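Local coordinates for protein Abbfa_003403 (Acinetobacter baumannii, PDB 4ZXH) that probably elongates and releases a nonribosomal peptide, joining condensation, adenylation, phosphopantetheine-bearing carrier and thioesterase domains in one chain, at residues S230-R235 and N433-L438; F256-S261 and S443-H448; S261-L266 and L401-E406; L267-N272 and L456-D461; I303-D308 and T317-E322. All blocks are in the same frame, centred on the assembly; numbering follows the deposited sequence.

From the N terminus, strand 229-235 is the first element to be tied back, when interaction 1 joins it to helix 428-447 and closes a loop of almost two hundred residues. Helix 255-271 then supplies three contacts in turn. Interaction 2 binds it to the end of helix 428-447 and crosses interaction 1; interaction 3, nested within both, lays it on strand 403-411; interaction 4 joins its last turn to the loop 456-461 and crosses interactions 1, 2 and 3. Interaction 5, between strand 302-306 and helix 313-329, is a short closure nested inside all the others. Together they bind two sheets and their helices within the condensation domain.

Interaction 1: S230-R235 and N433-L438; sequences SSLVFR and NMVQLL
V435 sets its two methyls against L232 and F234. Its CG1 lies against the root of the aromatic side chain, 3.5 Å from F234 CB and nearly as close to the first ring atom. The other branch lies mainly on the leucine, with V435 CG2 3.5 Å from L232 CD2, and also comes 4.0 Å from F234 CD1. The valine approaches the phenylalanine ring at a slant. F234 holds its CG between the backbone N and the carbonyl carbon (chi1 61°), and the ring turned this way has L232 O in its plane, at the edge. Such a patch is a plain example of a helix laid on the face of a sheet: strand 229-235 borders a four-stranded sheet of the condensation domain, and the axes of the two segments come within 9.9 Å, their directions 28° from parallel. V233 and R235 point away from the helix, which leaves the alternate residues to make the contact. One turn beyond V435, L438 CD2 comes within 4.2 Å of F234 CZ. Both F234 and L438 also touch L405 of the neighbouring strand 403-411, while R235 O accepts a hydrogen bond from Q439 NE2 just past the helical segment.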
# COMPACT_ATOMS: atom_id res chain seq x y z
N SER A 230 -12.21 -9.68 -13.29
CA SER A 230 -13.46 -10.07 -13.91
C SER A 230 -13.57 -9.36 -15.25
O SER A 230 -12.71 -8.55 -15.59
CB SER A 230 -14.65 -9.73 -13.01
OG SER A 230 -15.86 -10.06 -13.66
N SER A 231 -14.62 -9.66 -16.02
CA SER A 231 -14.73 -9.18 -17.40
C SER A 231 -16.13 -8.70 -17.68
O SER A 231 -17.08 -9.35 -17.27
CB SER A 231 -14.39 -10.28 -18.41
OG SER A 231 -13.11 -10.85 -18.18
N LEU A 232 -16.25 -7.58 -18.38
CA LEU A 232 -17.57 -7.07 -18.78
C LEU A 232 -17.65 -6.87 -20.30
O LEU A 232 -17.04 -5.95 -20.84
CB LEU A 232 -17.86 -5.76 -18.05
CG LEU A 232 -19.10 -4.99 -18.50
CD1 LEU A 232 -20.32 -5.85 -18.48
CD2 LEU A 232 -19.31 -3.77 -17.61
N VAL A 233 -18.40 -7.72 -21.00
CA VAL A 233 -18.52 -7.58 -22.45
C VAL A 233 -19.57 -6.53 -22.83
O VAL A 233 -20.70 -6.54 -22.33
CB VAL A 233 -18.86 -8.93 -23.11
CG1 VAL A 233 -18.94 -8.79 -24.63
CG2 VAL A 233 -17.79 -9.96 -22.73
N PHE A 234 -19.19 -5.60 -23.69
CA PHE A 234 -20.13 -4.57 -24.15
C PHE A 234 -20.09 -4.47 -25.67
O PHE A 234 -19.22 -5.06 -26.31
CB PHE A 234 -19.80 -3.22 -23.52
CG PHE A 234 -18.42 -2.70 -23.88
CD1 PHE A 234 -17.30 -3.15 -23.20
CD2 PHE A 234 -18.26 -1.78 -24.91
CE1 PHE A 234 -16.04 -2.69 -23.54
CE2 PHE A 234 -17.00 -1.30 -25.25
CZ PHE A 234 -15.89 -1.76 -24.58
N ARG A 235 -21.05 -3.75 -26.26
CA ARG A 235 -21.02 -3.48 -27.70
C ARG A 235 -21.29 -2.02 -28.02
O ARG A 235 -22.16 -1.39 -27.41
CB ARG A 235 -22.03 -4.35 -28.45
CG ARG A 235 -21.82 -5.82 -28.23
CD ARG A 235 -22.88 -6.64 -28.89
NE ARG A 235 -23.09 -7.87 -28.14
CZ ARG A 235 -23.77 -8.91 -28.58
NH1 ARG A 235 -24.30 -8.90 -29.80
NH2 ARG A 235 -23.89 -9.98 -27.81
N ASN A 433 -20.41 1.21 -15.00
CA ASN A 433 -20.26 2.66 -15.15
C ASN A 433 -19.15 3.12 -16.09
O ASN A 433 -19.37 4.02 -16.90
CB ASN A 433 -20.01 3.30 -13.81
CG ASN A 433 -20.37 4.74 -13.80
OD1 ASN A 433 -21.44 5.12 -14.29
ND2 ASN A 433 -19.43 5.58 -13.37
N MET A 434 -17.96 2.55 -15.94
CA MET A 434 -16.85 2.85 -16.84
C MET A 434 -17.22 2.53 -18.28
O MET A 434 -16.87 3.28 -19.20
CB MET A 434 -15.59 2.08 -16.43
CG MET A 434 -14.73 2.80 -15.40
SD MET A 434 -13.23 1.92 -14.90
CE MET A 434 -13.89 0.81 -13.67
N VAL A 435 -17.94 1.43 -18.50
CA VAL A 435 -18.34 1.09 -19.86
C VAL A 435 -19.32 2.12 -20.40
O VAL A 435 -19.16 2.60 -21.52
CB VAL A 435 -18.94 -0.32 -19.94
CG1 VAL A 435 -19.62 -0.54 -21.28
CG2 VAL A 435 -17.84 -1.35 -19.72
N GLN A 436 -20.30 2.50 -19.58
CA GLN A 436 -21.29 3.48 -20.02
C GLN A 436 -20.64 4.83 -20.32
O GLN A 436 -21.07 5.54 -21.23
CB GLN A 436 -22.40 3.63 -18.99
CG GLN A 436 -23.30 2.41 -18.92
CD GLN A 436 -24.50 2.62 -18.02
OE1 GLN A 436 -24.58 3.61 -17.28
NE2 GLN A 436 -25.44 1.67 -18.06
N LEU A 437 -19.58 5.17 -19.58
CA LEU A 437 -18.88 6.44 -19.78
C LEU A 437 -18.01 6.42 -21.04
O LEU A 437 -17.92 7.42 -21.75
CB LEU A 437 -18.04 6.77 -18.55
CG LEU A 437 -18.87 7.11 -17.31
CD1 LEU A 437 -18.03 7.30 -16.07
CD2 LEU A 437 -19.72 8.34 -17.56
N LEU A 438 -17.39 5.28 -21.32
CA LEU A 438 -16.66 5.07 -22.56
C LEU A 438 -17.60 5.22 -23.76
O LEU A 438 -17.28 5.92 -24.73
CB LEU A 438 -16.00 3.69 -22.58
CG LEU A 438 -15.16 3.32 -23.81
CD1 LEU A 438 -14.21 4.46 -24.18
CD2 LEU A 438 -14.37 2.06 -23.55

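Interaction 2: F256-S261 and S443-H448; sequences FGLVLS and SEMVAH
The terminal methyl of M445 overlaps the side chain of L258, M445 CE lying 3.6 Å from L258 CD1. The two side chains run antiparallel where they pass, and contact is made by their outermost carbons. The same methyl also reaches the helix backbone, with M445 CE 3.9 Å from L258 O, and stands 4.1 Å from S261 CB. The methionine runs out extended through chi2 and then bends at chi3 (99°), the turn that lays CE between the two residues of the facing helix. This is helix-to-helix packing inside the condensation domain: the early turns of helix 255-271 meet the last turn of helix 428-447, where H448 is the first residue to leave helical geometry. S261 presents its CB to the methionine while its hydroxyl is folded back on its own helix. There S261 OG donates to G257 O at 3.1 Å, and the carbonyl also receives S261 N, the two donors arriving from opposite faces of its plane. The buried hydroxyl is thereby satisfied without help from the partner helix. Other helices close in around the pair. L258 packs on L244 and L247 of helix 238-249, and T317 of helix 313-329 touches both S261 and M445.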
# COMPACT_ATOMS: atom_id res chain seq x y z
N PHE A 256 -7.59 2.29 -34.09
CA PHE A 256 -6.96 1.96 -32.82
C PHE A 256 -6.59 3.23 -32.10
O PHE A 256 -6.81 3.36 -30.89
CB PHE A 256 -5.71 1.12 -33.02
CG PHE A 256 -4.85 1.02 -31.79
CD1 PHE A 256 -5.30 0.34 -30.67
CD2 PHE A 256 -3.61 1.62 -31.74
CE1 PHE A 256 -4.54 0.27 -29.52
CE2 PHE A 256 -2.84 1.54 -30.59
CZ PHE A 256 -3.31 0.86 -29.48
N GLY A 257 -6.01 4.17 -32.84
CA GLY A 257 -5.60 5.44 -32.28
C GLY A 257 -6.79 6.22 -31.74
O GLY A 257 -6.70 6.88 -30.71
N LEU A 258 -7.91 6.13 -32.44
CA LEU A 258 -9.08 6.91 -32.05
C LEU A 258 -9.61 6.42 -30.71
O LEU A 258 -9.91 7.21 -29.83
CB LEU A 258 -10.17 6.81 -33.12
CG LEU A 258 -11.41 7.69 -32.97
CD1 LEU A 258 -11.01 9.13 -32.79
CD2 LEU A 258 -12.28 7.53 -34.20
N VAL A 259 -9.72 5.11 -30.57
CA VAL A 259 -10.31 4.55 -29.38
C VAL A 259 -9.36 4.74 -28.21
O VAL A 259 -9.78 4.92 -27.07
CB VAL A 259 -10.64 3.05 -29.58
CG1 VAL A 259 -11.11 2.40 -28.28
CG2 VAL A 259 -11.68 2.89 -30.69
N LEU A 260 -8.06 4.71 -28.48
CA LEU A 260 -7.09 4.94 -27.41
C LEU A 260 -7.27 6.36 -26.89
O LEU A 260 -7.32 6.57 -25.68
CB LEU A 260 -5.67 4.70 -27.90
CG LEU A 260 -4.56 4.99 -26.89
CD1 LEU A 260 -4.73 4.10 -25.69
CD2 LEU A 260 -3.18 4.83 -27.50
N SER A 261 -7.39 7.32 -27.81
CA SER A 261 -7.68 8.71 -27.45
C SER A 261 -8.91 8.81 -26.55
O SER A 261 -8.89 9.49 -25.52
CB SER A 261 -7.88 9.56 -28.69
OG SER A 261 -6.66 9.70 -29.39
N SER A 443 -19.38 8.46 -28.27
CA SER A 443 -20.51 9.14 -28.92
C SER A 443 -20.22 10.61 -29.09
O SER A 443 -20.36 11.14 -30.20
CB SER A 443 -21.80 8.97 -28.12
OG SER A 443 -22.38 7.69 -28.31
N GLU A 444 -19.81 11.27 -28.00
CA GLU A 444 -19.56 12.71 -28.02
C GLU A 444 -18.40 13.06 -28.95
O GLU A 444 -18.33 14.17 -29.48
CB GLU A 444 -19.29 13.24 -26.60
N MET A 445 -17.49 12.11 -29.17
CA MET A 445 -16.41 12.31 -30.14
C MET A 445 -16.95 12.41 -31.58
O MET A 445 -16.57 13.32 -32.31
CB MET A 445 -15.36 11.19 -30.04
CG MET A 445 -14.31 11.39 -28.95
SD MET A 445 -13.10 10.06 -28.75
CE MET A 445 -11.68 10.67 -29.64
N VAL A 446 -17.82 11.48 -32.00
CA VAL A 446 -18.29 11.54 -33.39
C VAL A 446 -19.24 12.72 -33.60
O VAL A 446 -19.25 13.32 -34.67
CB VAL A 446 -18.99 10.22 -33.88
CG1 VAL A 446 -18.06 9.00 -33.74
CG2 VAL A 446 -20.35 10.01 -33.19
N ALA A 447 -20.01 13.06 -32.56
CA ALA A 447 -21.03 14.10 -32.68
C ALA A 447 -20.44 15.52 -32.62
O ALA A 447 -20.89 16.40 -33.35
CB ALA A 447 -22.08 13.91 -31.59
N HIS A 448 -19.46 15.75 -31.75
CA HIS A 448 -18.87 17.09 -31.64
C HIS A 448 -17.35 17.10 -31.70
O HIS A 448 -16.70 17.44 -30.71
CB HIS A 448 -19.32 17.75 -30.34
CG HIS A 448 -20.80 17.89 -30.23
ND1 HIS A 448 -21.58 17.04 -29.48
CD2 HIS A 448 -21.66 18.77 -30.81
CE1 HIS A 448 -22.85 17.40 -29.58
NE2 HIS A 448 -22.92 18.44 -30.39

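Interaction 3: S261-L266 and L401-E406; sequences SGFYVL and LDITLE
F263 and L405 stand opposite each other across the contact, their CA atoms 8.4 Å apart, where the middle of helix 255-271 rests on the beginning of strand 403-411. Into this gap the helix sends a single aromatic side chain. F263 holds its CG anti to the backbone N (chi1 -157°), and the ring extends towards the strand, where L405 and I403 receive it on a face and at the edge. L405 lies over the face: L405 CD2 is 4.0 Å from the centroid of the F263 ring and only 12° off the ring normal, a CH-pi contact almost exactly above the centre. Nearer the outer end of the ring, L405 CB comes within 3.8 Å of F263 CE2, so the leucine follows the ring along its length. I403 takes a different side of the same ring, approaching at the edge near its plane, with I403 CG2 4.1 Å from F263 CZ. T404, between the two, points away from the helix and touches F359 instead. The touching residues F263, I403 and L405 are all buried and apolar; I356 of strand 356-360 packs on both F263 and I403, and M434 of helix 428-447 packs on I403. The arrangement is that of an alpha/beta layer, a sheet face covered by helices, in a condensation domain of the CoA-dependent acyltransferase type. The strand's approach leads to the cofactor: L401 touches the bound 4'-phosphopantetheine, whereas the side chain of I403 stays about 10 Å from it.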
# COMPACT_ATOMS: atom_id res chain seq x y z
N SER A 261 -7.39 7.32 -27.81
CA SER A 261 -7.68 8.71 -27.45
C SER A 261 -8.91 8.81 -26.55
O SER A 261 -8.89 9.49 -25.52
CB SER A 261 -7.88 9.56 -28.69
OG SER A 261 -6.66 9.70 -29.39
N GLY A 262 -9.98 8.14 -26.96
CA GLY A 262 -11.18 8.05 -26.15
C GLY A 262 -10.90 7.53 -24.74
O GLY A 262 -11.46 8.02 -23.78
N PHE A 263 -10.00 6.55 -24.63
CA PHE A 263 -9.71 5.93 -23.34
C PHE A 263 -9.00 6.90 -22.39
O PHE A 263 -9.39 7.02 -21.23
CB PHE A 263 -8.87 4.67 -23.53
CG PHE A 263 -8.99 3.70 -22.38
CD1 PHE A 263 -10.09 3.73 -21.54
CD2 PHE A 263 -8.02 2.73 -22.18
CE1 PHE A 263 -10.21 2.85 -20.50
CE2 PHE A 263 -8.14 1.83 -21.13
CZ PHE A 263 -9.23 1.89 -20.28
N TYR A 264 -7.97 7.59 -22.87
CA TYR A 264 -7.32 8.65 -22.09
C TYR A 264 -8.34 9.70 -21.62
O TYR A 264 -8.38 10.06 -20.44
CB TYR A 264 -6.24 9.36 -22.91
CG TYR A 264 -4.93 8.62 -23.06
CD1 TYR A 264 -4.08 8.43 -21.99
CD2 TYR A 264 -4.54 8.15 -24.30
CE1 TYR A 264 -2.89 7.78 -22.14
CE2 TYR A 264 -3.35 7.49 -24.46
CZ TYR A 264 -2.53 7.30 -23.38
OH TYR A 264 -1.33 6.65 -23.56
N VAL A 265 -9.15 10.20 -22.55
CA VAL A 265 -10.15 11.20 -22.21
C VAL A 265 -11.02 10.68 -21.07
O VAL A 265 -11.25 11.38 -20.10
CB VAL A 265 -11.04 11.57 -23.42
CG1 VAL A 265 -12.30 12.29 -22.97
CG2 VAL A 265 -10.26 12.45 -24.37
N LEU A 266 -11.45 9.42 -21.17
CA LEU A 266 -12.19 8.78 -20.09
C LEU A 266 -11.45 8.80 -18.75
O LEU A 266 -12.02 9.22 -17.74
CB LEU A 266 -12.52 7.33 -20.45
CG LEU A 266 -13.25 6.67 -19.28
CD1 LEU A 266 -14.54 7.41 -19.02
CD2 LEU A 266 -13.51 5.20 -19.51
N LEU A 401 -3.85 -6.35 -15.00
CA LEU A 401 -3.70 -4.95 -14.62
C LEU A 401 -4.86 -4.49 -13.76
O LEU A 401 -5.69 -5.30 -13.36
CB LEU A 401 -3.59 -4.08 -15.86
CG LEU A 401 -2.40 -4.37 -16.78
CD1 LEU A 401 -2.50 -3.47 -18.01
CD2 LEU A 401 -1.07 -4.15 -16.03
N ASP A 402 -4.91 -3.20 -13.46
CA ASP A 402 -6.01 -2.64 -12.68
C ASP A 402 -7.25 -2.61 -13.56
O ASP A 402 -8.35 -2.95 -13.12
CB ASP A 402 -5.69 -1.23 -12.18
CG ASP A 402 -4.77 -1.24 -10.98
OD1 ASP A 402 -4.17 -2.29 -10.68
OD2 ASP A 402 -4.64 -0.18 -10.33
N ILE A 403 -7.02 -2.20 -14.80
CA ILE A 403 -8.05 -2.10 -15.84
C ILE A 403 -7.41 -2.49 -17.17
O ILE A 403 -6.28 -2.10 -17.45
CB ILE A 403 -8.62 -0.67 -15.98
CG1 ILE A 403 -9.25 -0.19 -14.69
CG2 ILE A 403 -9.70 -0.62 -17.01
CD1 ILE A 403 -9.63 1.28 -14.76
N THR A 404 -8.13 -3.25 -17.99
CA THR A 404 -7.72 -3.45 -19.37
C THR A 404 -8.91 -3.36 -20.32
O THR A 404 -9.90 -4.06 -20.16
CB THR A 404 -7.04 -4.82 -19.59
OG1 THR A 404 -5.88 -4.95 -18.77
CG2 THR A 404 -6.63 -4.96 -21.05
N LEU A 405 -8.80 -2.49 -21.32
CA LEU A 405 -9.77 -2.42 -22.40
C LEU A 405 -9.34 -3.31 -23.58
O LEU A 405 -8.26 -3.11 -24.15
CB LEU A 405 -9.93 -0.97 -22.87
CG LEU A 405 -10.93 -0.70 -23.98
CD1 LEU A 405 -12.30 -1.06 -23.45
CD2 LEU A 405 -10.87 0.76 -24.37
N GLU A 406 -10.17 -4.27 -23.95
CA GLU A 406 -9.86 -5.15 -25.08
C GLU A 406 -10.85 -4.94 -26.23
O GLU A 406 -12.05 -5.12 -26.06
CB GLU A 406 -9.88 -6.61 -24.64
CG GLU A 406 -8.97 -6.90 -23.47
CD GLU A 406 -8.84 -8.38 -23.17
OE1 GLU A 406 -9.65 -9.18 -23.71
OE2 GLU A 406 -7.94 -8.74 -22.36

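Interaction 4: L267-N272 and L456-D461; sequences LHKLSN and LDIAPD
The contact of K269 with I458 and L456 is a packing of lysine methylenes against a loop, made where the last turn of helix 255-271 passes the chain leading from helix 428-447 towards helix 483-494. K269 CG rests 3.7 Å from I458 CG1, the two side chains meeting at a slant. Beyond CG the lysine bends at chi2 (-45°) and then runs straight, which carries its outer carbons along the loop backbone. There K269 CE lies 3.7 Å from L456 O. The ammonium group passes the same carbonyl without bonding to it and gives its hydrogen bond to I453 O, a little earlier in the loop. L456 also loses surface to the lysine, though its own side chain stays slightly farther off. Behind the contact the helix is ending: S271 OG donates to L267 O one turn back, and N272 leaves the helix with a positive phi (50°). On the loop, D457 points away from the helix and makes a long, weak ion pair with R802. Helix 428-447 backs both partners, since L270 and I458 each pack on L437, I458 reaches V441, and L456 touches E444. On another side of helix 255-271, L267, H268 and S271 lean on strand 275-279.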
# COMPACT_ATOMS: atom_id res chain seq x y z
N LEU A 267 -10.20 8.34 -18.71
CA LEU A 267 -9.47 8.27 -17.44
C LEU A 267 -9.15 9.66 -16.88
O LEU A 267 -9.04 9.85 -15.67
CB LEU A 267 -8.18 7.47 -17.61
CG LEU A 267 -8.38 6.10 -18.28
CD1 LEU A 267 -7.05 5.51 -18.74
CD2 LEU A 267 -9.11 5.12 -17.37
N HIS A 268 -9.02 10.63 -17.78
CA HIS A 268 -8.87 12.04 -17.42
C HIS A 268 -10.08 12.55 -16.65
O HIS A 268 -9.94 13.22 -15.62
CB HIS A 268 -8.66 12.89 -18.66
CG HIS A 268 -8.61 14.36 -18.39
ND1 HIS A 268 -7.60 14.95 -17.66
CD2 HIS A 268 -9.45 15.36 -18.75
CE1 HIS A 268 -7.81 16.25 -17.59
NE2 HIS A 268 -8.93 16.53 -18.24
N LYS A 269 -11.27 12.24 -17.16
CA LYS A 269 -12.52 12.65 -16.53
C LYS A 269 -12.75 11.93 -15.21
O LYS A 269 -13.24 12.54 -14.26
CB LYS A 269 -13.71 12.41 -17.47
CG LYS A 269 -13.78 13.36 -18.67
CD LYS A 269 -13.52 14.79 -18.23
CE LYS A 269 -13.53 15.76 -19.40
NZ LYS A 269 -13.37 17.17 -18.91
N LEU A 270 -12.39 10.65 -15.12
CA LEU A 270 -12.58 9.89 -13.88
C LEU A 270 -11.61 10.25 -12.76
O LEU A 270 -11.93 10.09 -11.58
CB LEU A 270 -12.45 8.39 -14.14
CG LEU A 270 -13.49 7.70 -15.02
CD1 LEU A 270 -13.33 6.21 -14.90
CD2 LEU A 270 -14.89 8.12 -14.64
N SER A 271 -10.42 10.73 -13.10
CA SER A 271 -9.41 10.99 -12.08
C SER A 271 -9.02 12.46 -11.94
O SER A 271 -8.33 12.83 -10.99
CB SER A 271 -8.16 10.16 -12.38
OG SER A 271 -7.61 10.49 -13.64
N ASN A 272 -9.48 13.29 -12.87
CA ASN A 272 -9.06 14.69 -12.96
C ASN A 272 -7.55 14.86 -12.92
O ASN A 272 -7.03 15.80 -12.34
CB ASN A 272 -9.69 15.52 -11.85
CG ASN A 272 -9.68 17.00 -12.17
OD1 ASN A 272 -9.96 17.40 -13.31
ND2 ASN A 272 -9.30 17.82 -11.18
N LEU A 456 -16.16 19.24 -22.61
CA LEU A 456 -16.81 17.96 -22.84
C LEU A 456 -17.44 17.41 -21.56
O LEU A 456 -16.75 17.22 -20.55
CB LEU A 456 -15.79 16.96 -23.40
CG LEU A 456 -16.22 15.51 -23.60
CD1 LEU A 456 -17.22 15.38 -24.71
CD2 LEU A 456 -15.00 14.68 -23.89
N ASP A 457 -18.74 17.16 -21.61
CA ASP A 457 -19.43 16.64 -20.44
C ASP A 457 -19.86 15.20 -20.70
O ASP A 457 -20.62 14.92 -21.62
CB ASP A 457 -20.63 17.53 -20.09
CG ASP A 457 -20.92 17.56 -18.60
OD1 ASP A 457 -20.49 16.62 -17.88
OD2 ASP A 457 -21.58 18.53 -18.13
N ILE A 458 -19.33 14.30 -19.88
CA ILE A 458 -19.46 12.86 -20.03
C ILE A 458 -20.64 12.36 -19.20
O ILE A 458 -21.12 11.23 -19.36
CB ILE A 458 -18.14 12.15 -19.58
CG1 ILE A 458 -16.98 12.67 -20.41
CG2 ILE A 458 -18.21 10.66 -19.73
CD1 ILE A 458 -17.25 12.62 -21.88
N ALA A 459 -21.10 13.23 -18.31
CA ALA A 459 -22.13 12.89 -17.35
C ALA A 459 -23.41 12.48 -18.06
O ALA A 459 -23.68 12.96 -19.16
CB ALA A 459 -22.38 14.06 -16.42
N PRO A 460 -24.17 11.57 -17.45
CA PRO A 460 -25.51 11.27 -17.98
C PRO A 460 -26.37 12.52 -17.90
O PRO A 460 -26.13 13.33 -17.01
CB PRO A 460 -26.04 10.18 -17.03
CG PRO A 460 -24.81 9.66 -16.29
CD PRO A 460 -23.86 10.81 -16.23
N ASP A 461 -27.32 12.71 -18.80
CA ASP A 461 -28.19 13.87 -18.68
C ASP A 461 -29.21 13.56 -17.59
O ASP A 461 -30.11 12.74 -17.77
CB ASP A 461 -28.89 14.21 -20.01
CG ASP A 461 -29.53 15.60 -19.99
OD1 ASP A 461 -29.94 16.07 -18.91
OD2 ASP A 461 -29.64 16.21 -21.08

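Interaction 5: I303-D308 and T317-E322; sequences IHMDID and TQQVQE
M305 is the first residue along strand 302-306 to make a substantial contact with the helix, and V320 receives it. I303, which leads in, gives its O to the hydroxyl of Y264 from helix 255-271, a residue that also packs on M305. The methionine doubles back at chi2 and chi3, and its folded end crosses the valine at about a right angle. M305 SD and CE both touch one branch, with M305 CE 3.7 Å from V320 CG2 and the sulfur 3.8 Å from that same methyl. The methyl of M305 also lies 3.8 Å from Q319 CG, so that it touches both neighbouring residues of the helix. Strand and helix are consecutive elements of the condensation domain, joined by a short connection that reverses the chain: their directions differ by 148°, and the axes of the segments come within 10.1 Å. Strand 302-306 pairs antiparallel with strand 275-279. At D306 the contact passes to the backbone and to a more exposed margin than that of the buried M305 and V320. Q319 extends beside the strand there, bringing Q319 NE2 to 3.5 Å from D306 O, a polar approach rather than a hydrogen bond.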
# COMPACT_ATOMS: atom_id res chain seq x y z
N ILE A 303 2.60 4.19 -22.88
CA ILE A 303 2.42 5.52 -23.45
C ILE A 303 1.97 6.50 -22.38
O ILE A 303 0.85 6.42 -21.87
CB ILE A 303 1.39 5.53 -24.58
CG1 ILE A 303 1.67 4.43 -25.60
CG2 ILE A 303 1.35 6.87 -25.23
CD1 ILE A 303 3.05 4.50 -26.16
N HIS A 304 2.86 7.42 -22.02
CA HIS A 304 2.54 8.44 -21.03
C HIS A 304 2.15 9.72 -21.75
O HIS A 304 2.98 10.33 -22.44
CB HIS A 304 3.73 8.64 -20.09
CG HIS A 304 3.63 9.85 -19.21
ND1 HIS A 304 4.73 10.55 -18.78
CD2 HIS A 304 2.55 10.49 -18.68
CE1 HIS A 304 4.35 11.57 -18.03
NE2 HIS A 304 3.03 11.55 -17.95
N MET A 305 0.88 10.11 -21.62
CA MET A 305 0.34 11.33 -22.24
C MET A 305 0.20 12.44 -21.22
O MET A 305 -0.28 12.22 -20.11
CB MET A 305 -1.04 11.08 -22.87
CG MET A 305 -1.10 10.16 -24.09
SD MET A 305 -0.40 10.85 -25.58
CE MET A 305 -1.15 12.48 -25.55
N ASP A 306 0.59 13.65 -21.59
CA ASP A 306 0.25 14.79 -20.77
C ASP A 306 -0.98 15.43 -21.40
O ASP A 306 -0.87 16.10 -22.42
CB ASP A 306 1.40 15.79 -20.68
CG ASP A 306 1.21 16.81 -19.58
OD1 ASP A 306 0.08 16.92 -19.06
OD2 ASP A 306 2.19 17.50 -19.22
N ILE A 307 -2.15 15.18 -20.81
CA ILE A 307 -3.40 15.78 -21.28
C ILE A 307 -3.40 17.28 -21.12
O ILE A 307 -3.11 17.79 -20.04
CB ILE A 307 -4.64 15.26 -20.54
CG1 ILE A 307 -4.63 13.74 -20.45
CG2 ILE A 307 -5.91 15.76 -21.22
CD1 ILE A 307 -4.67 13.10 -21.77
N ASP A 308 -3.72 17.97 -22.20
CA ASP A 308 -4.00 19.40 -22.17
C ASP A 308 -5.50 19.60 -22.42
O ASP A 308 -5.96 19.50 -23.56
CB ASP A 308 -3.15 20.12 -23.21
CG ASP A 308 -3.41 21.61 -23.28
OD1 ASP A 308 -3.98 22.20 -22.33
OD2 ASP A 308 -3.05 22.20 -24.32
N THR A 317 -6.58 13.89 -30.37
CA THR A 317 -6.50 12.59 -31.05
C THR A 317 -5.26 12.53 -31.94
O THR A 317 -4.55 11.53 -31.96
CB THR A 317 -7.74 12.31 -31.91
OG1 THR A 317 -8.92 12.36 -31.09
CG2 THR A 317 -7.63 10.95 -32.52
N GLN A 318 -4.99 13.62 -32.66
CA GLN A 318 -3.79 13.70 -33.50
C GLN A 318 -2.51 13.63 -32.63
O GLN A 318 -1.53 12.99 -33.01
CB GLN A 318 -3.80 14.98 -34.35
CG GLN A 318 -4.93 15.01 -35.39
CD GLN A 318 -4.88 16.23 -36.31
OE1 GLN A 318 -4.79 17.37 -35.85
NE2 GLN A 318 -4.95 15.98 -37.61
N GLN A 319 -2.56 14.28 -31.47
CA GLN A 319 -1.45 14.28 -30.52
C GLN A 319 -1.10 12.84 -30.09
O GLN A 319 0.07 12.48 -29.96
CB GLN A 319 -1.82 15.16 -29.32
CG GLN A 319 -0.81 15.26 -28.18
CD GLN A 319 -1.14 16.41 -27.21
OE1 GLN A 319 -1.81 17.40 -27.58
NE2 GLN A 319 -0.68 16.29 -25.95
N VAL A 320 -2.13 12.02 -29.90
CA VAL A 320 -1.92 10.65 -29.45
C VAL A 320 -1.37 9.81 -30.59
O VAL A 320 -0.41 9.05 -30.42
CB VAL A 320 -3.22 10.01 -28.91
CG1 VAL A 320 -3.08 8.51 -28.77
CG2 VAL A 320 -3.61 10.65 -27.58
N GLN A 321 -1.96 9.96 -31.77
CA GLN A 321 -1.51 9.21 -32.93
C GLN A 321 -0.02 9.47 -33.17
O GLN A 321 0.72 8.55 -33.52
CB GLN A 321 -2.33 9.58 -34.17
CG GLN A 321 -2.01 8.73 -35.38
CD GLN A 321 -2.29 7.26 -35.16
OE1 GLN A 321 -3.45 6.85 -34.99
NE2 GLN A 321 -1.24 6.45 -35.14
N GLU A 322 0.41 10.71 -32.96
CA GLU A 322 1.81 11.07 -33.16
C GLU A 322 2.72 10.49 -32.07
O GLU A 322 3.82 10.02 -32.36
CB GLU A 322 1.97 12.60 -33.24
CG GLU A 322 3.41 13.10 -33.44
CD GLU A 322 4.05 12.68 -34.77
OE1 GLU A 322 3.38 12.04 -35.62
OE2 GLU A 322 5.25 13.00 -34.96